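Local coordinates for protein Na Glutathione S-transferase 2 (Necator americanus, PDB 2ON5) that binds glutathione and, as a glutathione S-transferase, probably catalyses its conjugation to electrophilic compounds, at residues A[86-91]-A[153-158]; A[93-98]-A[130-135]; A[100-105]-A[123-128]. All coordinates share one frame; numbering follows the deposited sequence.

How the contacts relate
All three contacts lie in the all-helical part of the transferase and use helix 82-101, in the order 1, 2, 3 along it. Contact 1 pairs it with the start of helix 155-168. Contacts 2 and 3 pair it with helix 117-143, contact 3 adding the start of helix 103-110. The centres of contacts 1 and 2 are about 12 Å apart, those of contacts 2 and 3 about 11 Å, and those of contacts 1 and 3 about 21 Å. Contacts 2 and 3 touch directly. Each contact also reaches the second subunit, so helix 82-101 serves both the helical core and the dimer interface. In contact 2 it also meets the glutathione held by the second subunit.

Contact 1. Residues A[86-91]-A[153-158]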
loop_
_atom_site.group_PDB
_atom_site.type_symbol
_atom_site.label_atom_id
_atom_site.label_comp_id
_atom_site.label_asym_id
_atom_site.label_seq_id
_atom_site.Cartn_x
_atom_site.Cartn_y
_atom_site.Cartn_z
ATOM N N ALA A 86 3.631 -7.507 -10.242
ATOM C CA ALA A 86 2.331 -7.384 -9.583
ATOM C C ALA A 86 2.281 -8.326 -8.395
ATOM O O ALA A 86 1.796 -7.933 -7.334
ATOM C CB ALA A 86 1.203 -7.668 -10.549
ATOM N N LEU A 87 2.786 -9.554 -8.569
ATOM C CA LEU A 87 2.810 -10.548 -7.475
ATOM C C LEU A 87 3.666 -10.031 -6.325
ATOM O O LEU A 87 3.287 -10.122 -5.151
ATOM C CB LEU A 87 3.298 -11.900 -7.978
ATOM C CG LEU A 87 2.238 -12.638 -8.820
ATOM C CD1 LEU A 87 2.869 -13.898 -9.455
ATOM C CD2 LEU A 87 1.024 -12.999 -7.914
ATOM N N VAL A 88 4.791 -9.428 -6.676
ATOM C CA VAL A 88 5.657 -8.777 -5.649
ATOM C C VAL A 88 4.894 -7.690 -4.866
ATOM O O VAL A 88 4.928 -7.670 -3.615
ATOM C CB VAL A 88 6.955 -8.215 -6.276
ATOM C CG1 VAL A 88 7.783 -7.348 -5.224
ATOM C CG2 VAL A 88 7.812 -9.366 -6.818
ATOM N N ASP A 89 4.212 -6.801 -5.596
ATOM C CA ASP A 89 3.326 -5.795 -5.001
ATOM C C ASP A 89 2.297 -6.392 -4.048
ATOM O O ASP A 89 2.079 -5.852 -2.956
ATOM C CB ASP A 89 2.587 -4.980 -6.081
ATOM C CG ASP A 89 3.512 -4.083 -6.896
ATOM O OD1 ASP A 89 4.719 -4.039 -6.584
ATOM O OD2 ASP A 89 2.989 -3.380 -7.805
ATOM N N SER A 90 1.632 -7.466 -4.468
ATOM C CA SER A 90 0.576 -8.086 -3.619
ATOM C C SER A 90 1.135 -8.617 -2.284
ATOM O O SER A 90 0.492 -8.458 -1.230
ATOM C CB SER A 90 -0.165 -9.195 -4.397
ATOM O OG SER A 90 0.603 -10.376 -4.514
ATOM N N VAL A 91 2.327 -9.224 -2.328
ATOM C CA VAL A 91 3.032 -9.661 -1.114
ATOM C C VAL A 91 3.403 -8.472 -0.231
ATOM O O VAL A 91 3.209 -8.525 1.016
ATOM C CB VAL A 91 4.301 -10.549 -1.426
ATOM C CG1 VAL A 91 5.087 -10.885 -0.131
ATOM C CG2 VAL A 91 3.882 -11.863 -2.110
ATOM N N VAL A 153 15.996 -12.064 -5.540
ATOM C CA VAL A 153 15.575 -11.167 -4.439
ATOM C C VAL A 153 14.760 -9.978 -4.948
ATOM O O VAL A 153 15.087 -9.387 -5.982
ATOM C CB VAL A 153 16.778 -10.699 -3.552
ATOM C CG1 VAL A 153 17.715 -9.713 -4.305
ATOM C CG2 VAL A 153 16.277 -10.094 -2.211
ATOM N N THR A 154 13.685 -9.651 -4.227
ATOM C CA THR A 154 12.882 -8.476 -4.531
ATOM C C THR A 154 12.673 -7.628 -3.276
ATOM O O THR A 154 13.008 -8.052 -2.163
ATOM C CB THR A 154 11.477 -8.824 -5.115
ATOM O OG1 THR A 154 10.678 -9.422 -4.101
ATOM C CG2 THR A 154 11.598 -9.711 -6.347
ATOM N N TYR A 155 12.094 -6.445 -3.443
ATOM C CA TYR A 155 11.888 -5.598 -2.247
ATOM C C TYR A 155 10.930 -6.231 -1.231
ATOM O O TYR A 155 10.980 -5.912 -0.034
ATOM C CB TYR A 155 11.509 -4.157 -2.622
ATOM C CG TYR A 155 10.089 -3.974 -3.099
ATOM C CD1 TYR A 155 9.082 -3.693 -2.183
ATOM C CD2 TYR A 155 9.748 -4.074 -4.457
ATOM C CE1 TYR A 155 7.756 -3.533 -2.590
ATOM C CE2 TYR A 155 8.406 -3.905 -4.879
ATOM C CZ TYR A 155 7.427 -3.642 -3.925
ATOM O OH TYR A 155 6.108 -3.480 -4.275
ATOM N N ALA A 156 10.065 -7.138 -1.691
ATOM C CA ALA A 156 9.206 -7.837 -0.740
ATOM C C ALA A 156 10.060 -8.743 0.187
ATOM O O ALA A 156 9.782 -8.829 1.382
ATOM C CB ALA A 156 8.113 -8.640 -1.470
ATOM N N ASP A 157 11.077 -9.411 -0.370
ATOM C CA ASP A 157 12.034 -10.194 0.434
ATOM C C ASP A 157 12.720 -9.315 1.492
ATOM O O ASP A 157 12.863 -9.709 2.657
ATOM C CB ASP A 157 13.078 -10.863 -0.445
ATOM C CG ASP A 157 12.465 -11.885 -1.390
ATOM O OD1 ASP A 157 12.596 -11.682 -2.621
ATOM O OD2 ASP A 157 11.812 -12.840 -0.874
ATOM N N LEU A 158 13.120 -8.126 1.067
ATOM C CA LEU A 158 13.879 -7.241 1.931
ATOM C C LEU A 158 12.993 -6.817 3.078
ATOM O O LEU A 158 13.435 -6.841 4.224
ATOM C CB LEU A 158 14.416 -6.022 1.153
ATOM C CG LEU A 158 15.393 -6.298 -0.013
ATOM C CD1 LEU A 158 15.790 -5.025 -0.798
ATOM C CD2 LEU A 158 16.653 -7.017 0.480
#
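The start of helix 155-168, closed by a capping box, packs against helix 82-101, with Val-88 meeting Thr-154 and Tyr-155. Val-88 CG1 has its nearest approach at Tyr-155 CE2, 3.5 Å away. The same methyl lies 3.7 Å from Thr-154 OG1, and CG2 faces Thr-154 CG2 at 3.8 Å. CG1 is anti to the backbone N (chi1 172°), which turns it to the tyrosine ring. Ala-156 CB fits between Val-88 and Val-91, 4.0 Å from Val-91 CG1.

The box itself is the Thr-X-X-Asp form of the motif found at this helix in many glutathione S-transferases. Thr-154 N gives a bond of 2.8 Å to Asp-157 OD1, on the anti lone pair. Thr-154 OG1 accepts a weak bond from Ala-156 N.

Tyr-155 adds the one polar link. Its OH donates to Asp-89 OD1 at 2.8 Å, with Asp-89 OD1 at the edge of the ring, near its plane. The hydroxyl meets the carboxylate from above its plane, 37° out of it. Asp-89 OD1 also forms a salt bridge with Arg-69. OD2 pairs with Arg-69 of the second subunit, so this carboxylate ties the helix pair to the dimer interface.

Contact 2. Residues A[93-98]-A[130-135]. With GSH (glutathione), chain B; EDO (1,2-ethanediol), chain P.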
loop_
_atom_site.group_PDB
_atom_site.type_symbol
_atom_site.label_atom_id
_atom_site.label_comp_id
_atom_site.label_asym_id
_atom_site.label_seq_id
_atom_site.Cartn_x
_atom_site.Cartn_y
_atom_site.Cartn_z
ATOM N N ASP A 93 1.959 -5.606 -0.162
ATOM C CA ASP A 93 0.705 -5.091 0.381
ATOM C C ASP A 93 0.196 -5.945 1.534
ATOM O O ASP A 93 -0.320 -5.404 2.522
ATOM C CB ASP A 93 -0.371 -4.977 -0.702
ATOM C CG ASP A 93 -0.319 -3.648 -1.445
ATOM O OD1 ASP A 93 0.515 -2.782 -1.094
ATOM O OD2 ASP A 93 -1.128 -3.471 -2.385
ATOM N N GLN A 94 0.333 -7.260 1.434
ATOM C CA GLN A 94 -0.042 -8.127 2.567
ATOM C C GLN A 94 0.853 -7.863 3.804
ATOM O O GLN A 94 0.366 -7.794 4.959
ATOM C CB GLN A 94 -0.007 -9.613 2.177
ATOM C CG GLN A 94 -0.514 -10.542 3.307
ATOM C CD GLN A 94 -2.040 -10.498 3.428
ATOM O OE1 GLN A 94 -2.727 -9.908 2.592
ATOM N NE2 GLN A 94 -2.576 -11.114 4.492
ATOM N N TYR A 95 2.145 -7.727 3.561
ATOM C CA TYR A 95 3.102 -7.248 4.590
ATOM C C TYR A 95 2.677 -5.913 5.255
ATOM O O TYR A 95 2.762 -5.763 6.481
ATOM C CB TYR A 95 4.483 -7.093 3.960
ATOM C CG TYR A 95 5.506 -6.476 4.917
ATOM C CD1 TYR A 95 6.080 -7.244 5.932
ATOM C CD2 TYR A 95 5.873 -5.130 4.802
ATOM C CE1 TYR A 95 7.044 -6.663 6.832
ATOM C CE2 TYR A 95 6.822 -4.530 5.689
ATOM C CZ TYR A 95 7.390 -5.307 6.692
ATOM O OH TYR A 95 8.296 -4.759 7.573
ATOM N N LYS A 96 2.266 -4.938 4.442
ATOM C CA LYS A 96 1.799 -3.647 4.930
ATOM C C LYS A 96 0.561 -3.817 5.824
ATOM O O LYS A 96 0.484 -3.175 6.883
ATOM C CB LYS A 96 1.475 -2.684 3.784
ATOM C CG LYS A 96 1.014 -1.317 4.258
ATOM C CD LYS A 96 0.800 -0.370 3.088
ATOM C CE LYS A 96 1.330 0.999 3.432
ATOM N NZ LYS A 96 1.633 1.729 2.183
ATOM N N ASP A 97 -0.386 -4.670 5.401
ATOM C CA ASP A 97 -1.558 -5.018 6.252
ATOM C C ASP A 97 -1.136 -5.587 7.616
ATOM O O ASP A 97 -1.688 -5.215 8.662
ATOM C CB ASP A 97 -2.476 -6.048 5.543
ATOM C CG ASP A 97 -3.299 -5.442 4.394
ATOM O OD1 ASP A 97 -3.955 -6.218 3.654
ATOM O OD2 ASP A 97 -3.293 -4.202 4.225
ATOM N N TYR A 98 -0.189 -6.521 7.600
ATOM C CA TYR A 98 0.343 -7.133 8.842
ATOM C C TYR A 98 0.997 -6.099 9.751
ATOM O O TYR A 98 0.731 -6.059 10.968
ATOM C CB TYR A 98 1.340 -8.241 8.480
ATOM C CG TYR A 98 2.299 -8.665 9.594
ATOM C CD1 TYR A 98 1.866 -9.484 10.640
ATOM C CD2 TYR A 98 3.638 -8.265 9.572
ATOM C CE1 TYR A 98 2.747 -9.888 11.661
ATOM C CE2 TYR A 98 4.527 -8.668 10.568
ATOM C CZ TYR A 98 4.073 -9.475 11.616
ATOM O OH TYR A 98 4.946 -9.870 12.622
ATOM N N GLU A 130 1.169 -15.520 13.001
ATOM C CA GLU A 130 0.668 -16.870 12.669
ATOM C C GLU A 130 -0.100 -16.867 11.332
ATOM O O GLU A 130 0.098 -17.764 10.476
ATOM C CB GLU A 130 -0.214 -17.428 13.806
ATOM C CG GLU A 130 -0.948 -18.723 13.466
ATOM C CD GLU A 130 -0.058 -19.961 13.541
ATOM O OE1 GLU A 130 0.932 -19.938 14.300
ATOM O OE2 GLU A 130 -0.341 -20.963 12.838
ATOM N N LYS A 131 -0.975 -15.871 11.164
ATOM C CA LYS A 131 -1.745 -15.696 9.918
ATOM C C LYS A 131 -0.802 -15.276 8.807
ATOM O O LYS A 131 -0.796 -15.877 7.739
ATOM C CB LYS A 131 -2.824 -14.617 10.062
ATOM C CG LYS A 131 -4.031 -14.990 10.960
ATOM C CD LYS A 131 -4.991 -13.795 11.170
ATOM C CE LYS A 131 -4.351 -12.698 12.028
ATOM N NZ LYS A 131 -5.195 -11.459 12.093
ATOM N N PHE A 132 -0.003 -14.237 9.075
ATOM C CA PHE A 132 0.834 -13.639 8.029
ATOM C C PHE A 132 1.885 -14.608 7.483
ATOM O O PHE A 132 1.961 -14.818 6.260
ATOM C CB PHE A 132 1.447 -12.327 8.505
ATOM C CG PHE A 132 2.390 -11.700 7.505
ATOM C CD1 PHE A 132 3.675 -11.372 7.880
ATOM C CD2 PHE A 132 1.985 -11.459 6.191
ATOM C CE1 PHE A 132 4.560 -10.823 6.959
ATOM C CE2 PHE A 132 2.849 -10.876 5.269
ATOM C CZ PHE A 132 4.148 -10.566 5.654
ATOM N N PHE A 133 2.660 -15.213 8.397
ATOM C CA PHE A 133 3.720 -16.165 8.033
ATOM C C PHE A 133 3.120 -17.384 7.328
ATOM O O PHE A 133 3.795 -18.072 6.558
ATOM C CB PHE A 133 4.499 -16.621 9.271
ATOM C CG PHE A 133 5.437 -15.573 9.864
ATOM C CD1 PHE A 133 5.434 -14.249 9.428
ATOM C CD2 PHE A 133 6.326 -15.943 10.874
ATOM C CE1 PHE A 133 6.295 -13.334 10.013
ATOM C CE2 PHE A 133 7.165 -15.021 11.495
ATOM C CZ PHE A 133 7.161 -13.727 11.051
ATOM N N GLY A 134 1.854 -17.673 7.615
ATOM C CA GLY A 134 1.142 -18.770 6.936
ATOM C C GLY A 134 0.987 -18.485 5.447
ATOM O O GLY A 134 1.185 -19.369 4.618
ATOM N N PHE A 135 0.633 -17.249 5.096
ATOM C CA PHE A 135 0.560 -16.864 3.684
ATOM C C PHE A 135 1.930 -16.804 3.010
ATOM O O PHE A 135 2.062 -17.182 1.853
ATOM C CB PHE A 135 -0.216 -15.560 3.494
ATOM C CG PHE A 135 -1.653 -15.638 3.960
ATOM C CD1 PHE A 135 -2.137 -14.769 4.924
ATOM C CD2 PHE A 135 -2.503 -16.610 3.457
ATOM C CE1 PHE A 135 -3.482 -14.843 5.365
ATOM C CE2 PHE A 135 -3.843 -16.699 3.899
ATOM C CZ PHE A 135 -4.323 -15.812 4.852
HETATM N N1 GSH B . -5.266 -4.531 1.670
HETATM C CA1 GSH B . -6.667 -4.803 1.286
HETATM C C1 GSH B . -6.783 -4.689 -0.230
HETATM O O11 GSH B . -7.202 -5.561 -1.021
HETATM O O12 GSH B . -6.439 -3.605 -0.703
HETATM C CB1 GSH B . -7.208 -6.072 1.977
HETATM C CG1 GSH B . -8.404 -6.766 1.326
HETATM C CD1 GSH B . -9.624 -6.796 2.240
HETATM O OE1 GSH B . -9.637 -6.170 3.508
HETATM N N2 GSH B . -10.688 -7.444 1.759
HETATM C CA2 GSH B . -11.940 -7.579 2.486
HETATM C C2 GSH B . -12.284 -9.005 2.834
HETATM O O2 GSH B . -11.826 -10.046 2.029
HETATM C CB2 GSH B . -13.016 -6.993 1.598
HETATM S SG2 GSH B . -13.075 -5.194 1.716
HETATM N N3 GSH B . -13.033 -9.237 3.923
HETATM C CA3 GSH B . -13.612 -10.539 4.204
HETATM C C3 GSH B . -12.720 -11.477 4.993
HETATM O O31 GSH B . -13.107 -12.647 5.254
HETATM O O32 GSH B . -11.595 -11.117 5.403
HETATM C C1 EDO P . 7.270 -1.243 7.644
HETATM O O1 EDO P . 7.980 -2.427 7.960
HETATM C C2 EDO P . 6.752 -1.343 6.215
HETATM O O2 EDO P . 5.345 -1.301 6.277
#
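This is a buried, aromatic helix-to-helix contact between helix 82-101 and helix 117-143, centred on Phe-132 and Tyr-98. The two segments run antiparallel, with 170° between their directions and 10.5 Å between their axes. Phe-132 carries the largest share of the buried surface. Its chi1 of 176° swings the ring away from its own backbone N, and the ring reaches over to the other helix.

The Phe-132 and Tyr-98 rings form an offset stack. Their centroids are 4.5 Å apart and their planes differ by 17°. Phe-132 CD1 lies over one face of the tyrosine, toward its rim, 3.5 Å from Tyr-98 CG. In return, Tyr-98 CB sits over a face of the phenylalanine and makes a CH-pi contact, 4.0 Å from the ring centroid. The far end of Phe-132 goes to Tyr-95. Phe-132 CZ meets the edge of the Tyr-95 ring, 3.9 Å from CD1, and lies 3.6 Å from Tyr-95 CA. Gln-94 CG packs beside Phe-132 CE2 at 3.9 Å, and the end of its side chain reaches Phe-135.

Helix 82-101 also serves a glutathione site. Asp-97 OD1 accepts a bond of 2.9 Å from glutathione N1. That glutathione is held by Ser-64, Gln-50, Ile-51 and Trp-39 of the second subunit, so Asp-97 reaches a site across the dimer.

Helix 155-168 also packs on the aromatic group: Leu-160 touches Phe-132, and His-163 touches Tyr-95 and Tyr-98. Phe-65 of helix 64-75 also lies against Tyr-95.

Contact 3. Residues A[100-105]-A[123-128]; sequences NEIRPY and ELLLPA. With EDO (1,2-ethanediol), chain L.
Ile-102, where helix 82-101 gives way to helix 103-110, brings its CA within 5.8 Å of Leu-125 CA on helix 117-143. Its phi and psi of -94° and 10° depart from the helical values of its neighbours. The opposing helix is irregular too. It has a wider pi-type turn at 123-125, and it is kinked at Pro-127, whose N makes no bond to the turn before.

The side chains across the gap are mainly apolar. Ile-102 CG2 rests against Ala-128 CB at 3.6 Å, and its CD1 approaches Leu-125 CD1. Leu-125 CD1 also lies over one face of the Tyr-105 ring, in a CH-pi contact 3.9 Å from the centroid. Leu-124 meets the backbone turn and Pro-104. A trans chi1 of -174° carries its branches there: CD2 sits against the CB, CG and CD side of Pro-104, 3.6 Å from Pro-104 CB, and CD1 is near Glu-101 O.

Glu-101 extends alongside Ala-128, its CD 3.6 Å from Ala-128 CB. Its carboxylate is also bound by Lys-131, whose NZ forms a salt bridge with Glu-101 OE1. One water donates to both Glu-101 OE2, at 2.9 Å, and Ala-128 O, at 2.7 Å. A second water donates to Leu-124 O at 2.8 Å and weakly to Glu-101 OE1. The first water thus bridges the carboxylate to the helix, and the second adds a weaker link.

Ile-167 of helix 155-168 backs Leu-125 and Tyr-105. The antiparallel pairing of helix 82-101 with helix 117-143, with helix 155-168 packed against them, is characteristic of the all-helical C-terminal domain of glutathione S-transferases.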
loop_
_atom_site.group_PDB
_atom_site.type_symbol
_atom_site.label_atom_id
_atom_site.label_comp_id
_atom_site.label_asym_id
_atom_site.label_seq_id
_atom_site.Cartn_x
_atom_site.Cartn_y
_atom_site.Cartn_z
ATOM N N ASN A 100 0.368 -2.927 9.816
ATOM C CA ASN A 100 -0.703 -2.131 10.358
ATOM C C ASN A 100 -1.330 -2.819 11.584
ATOM O O ASN A 100 -1.578 -2.172 12.619
ATOM C CB ASN A 100 -1.759 -1.844 9.301
ATOM C CG ASN A 100 -2.828 -0.908 9.812
ATOM O OD1 ASN A 100 -2.566 0.278 10.050
ATOM N ND2 ASN A 100 -4.045 -1.439 10.012
ATOM N N GLU A 101 -1.546 -4.124 11.466
ATOM C CA GLU A 101 -2.060 -4.940 12.557
ATOM C C GLU A 101 -1.189 -4.846 13.813
ATOM O O GLU A 101 -1.713 -4.726 14.923
ATOM C CB GLU A 101 -2.202 -6.393 12.112
ATOM C CG GLU A 101 -2.866 -7.308 13.124
ATOM C CD GLU A 101 -3.357 -8.620 12.508
ATOM O OE1 GLU A 101 -3.983 -9.417 13.238
ATOM O OE2 GLU A 101 -3.111 -8.869 11.303
ATOM N N ILE A 102 0.128 -4.897 13.645
ATOM C CA ILE A 102 1.055 -4.848 14.799
ATOM C C ILE A 102 1.594 -3.447 15.161
ATOM O O ILE A 102 2.500 -3.316 16.016
ATOM C CB ILE A 102 2.206 -5.880 14.640
ATOM C CG1 ILE A 102 3.110 -5.514 13.447
ATOM C CG2 ILE A 102 1.628 -7.316 14.522
ATOM C CD1 ILE A 102 4.494 -6.154 13.469
ATOM N N ARG A 103 1.027 -2.406 14.540
ATOM C CA ARG A 103 1.438 -1.014 14.819
ATOM C C ARG A 103 1.564 -0.636 16.320
ATOM O O ARG A 103 2.523 0.033 16.696
ATOM C CB ARG A 103 0.550 0.003 14.102
ATOM C CG ARG A 103 1.038 1.445 14.306
ATOM C CD ARG A 103 0.087 2.524 13.731
ATOM N NE ARG A 103 -0.601 2.129 12.504
ATOM C CZ ARG A 103 -0.090 2.188 11.271
ATOM N NH1 ARG A 103 1.163 2.598 11.069
ATOM N NH2 ARG A 103 -0.836 1.820 10.230
ATOM N N PRO A 104 0.601 -1.057 17.165
ATOM C CA PRO A 104 0.740 -0.775 18.616
ATOM C C PRO A 104 2.037 -1.318 19.222
ATOM O O PRO A 104 2.642 -0.663 20.093
ATOM C CB PRO A 104 -0.488 -1.478 19.226
ATOM C CG PRO A 104 -1.485 -1.498 18.122
ATOM C CD PRO A 104 -0.668 -1.751 16.878
ATOM N N TYR A 105 2.467 -2.499 18.768
ATOM C CA TYR A 105 3.733 -3.076 19.214
ATOM C C TYR A 105 4.935 -2.247 18.722
ATOM O O TYR A 105 5.860 -1.910 19.482
ATOM C CB TYR A 105 3.834 -4.557 18.755
ATOM C CG TYR A 105 5.201 -5.135 18.961
ATOM C CD1 TYR A 105 5.556 -5.693 20.188
ATOM C CD2 TYR A 105 6.166 -5.083 17.942
ATOM C CE1 TYR A 105 6.838 -6.193 20.408
ATOM C CE2 TYR A 105 7.456 -5.582 18.142
ATOM C CZ TYR A 105 7.777 -6.146 19.393
ATOM O OH TYR A 105 9.036 -6.638 19.625
ATOM N N GLU A 123 0.588 -10.880 22.871
ATOM C CA GLU A 123 -0.859 -10.741 22.733
ATOM C C GLU A 123 -1.254 -10.283 21.329
ATOM O O GLU A 123 -2.325 -10.631 20.836
ATOM C CB GLU A 123 -1.418 -9.791 23.807
ATOM C CG GLU A 123 -1.245 -10.299 25.252
ATOM C CD GLU A 123 -1.974 -9.437 26.313
ATOM O OE1 GLU A 123 -2.487 -8.346 25.981
ATOM O OE2 GLU A 123 -2.033 -9.865 27.487
ATOM N N LEU A 124 -0.361 -9.522 20.692
ATOM C CA LEU A 124 -0.635 -8.905 19.401
ATOM C C LEU A 124 0.178 -9.534 18.255
ATOM O O LEU A 124 -0.396 -10.041 17.275
ATOM C CB LEU A 124 -0.377 -7.392 19.488
ATOM C CG LEU A 124 -0.748 -6.542 18.271
ATOM C CD1 LEU A 124 -2.123 -6.876 17.766
ATOM C CD2 LEU A 124 -0.641 -5.066 18.596
ATOM N N LEU A 125 1.503 -9.517 18.393
ATOM C CA LEU A 125 2.371 -9.933 17.283
ATOM C C LEU A 125 2.293 -11.446 16.975
ATOM O O LEU A 125 2.151 -11.837 15.809
ATOM C CB LEU A 125 3.815 -9.454 17.521
ATOM C CG LEU A 125 4.742 -9.449 16.304
ATOM C CD1 LEU A 125 5.905 -8.464 16.492
ATOM C CD2 LEU A 125 5.273 -10.841 16.023
ATOM N N LEU A 126 2.356 -12.296 18.003
ATOM C CA LEU A 126 2.355 -13.738 17.764
ATOM C C LEU A 126 1.148 -14.204 16.953
ATOM O O LEU A 126 1.324 -14.905 15.963
ATOM C CB LEU A 126 2.508 -14.559 19.053
ATOM C CG LEU A 126 3.913 -14.586 19.675
ATOM C CD1 LEU A 126 3.894 -15.427 20.955
ATOM C CD2 LEU A 126 4.972 -15.095 18.697
ATOM N N PRO A 127 -0.085 -13.811 17.360
ATOM C CA PRO A 127 -1.260 -14.230 16.578
ATOM C C PRO A 127 -1.317 -13.628 15.176
ATOM O O PRO A 127 -1.788 -14.288 14.249
ATOM C CB PRO A 127 -2.428 -13.713 17.419
ATOM C CG PRO A 127 -1.868 -13.503 18.776
ATOM C CD PRO A 127 -0.493 -13.028 18.543
ATOM N N ALA A 128 -0.852 -12.381 15.034
ATOM C CA ALA A 128 -0.816 -11.706 13.731
ATOM C C ALA A 128 0.176 -12.383 12.797
ATOM O O ALA A 128 -0.083 -12.532 11.588
ATOM C CB ALA A 128 -0.477 -10.205 13.888
HETATM C C1 EDO L . 12.449 -5.644 18.064
HETATM O O1 EDO L . 11.071 -5.218 18.087
HETATM C C2 EDO L . 13.459 -4.518 17.908
HETATM O O2 EDO L . 13.066 -3.503 16.949
HETATM O O HOH W 1 -3.043 -10.031 16.429
HETATM O O HOH W 2 -1.547 -10.980 9.976
#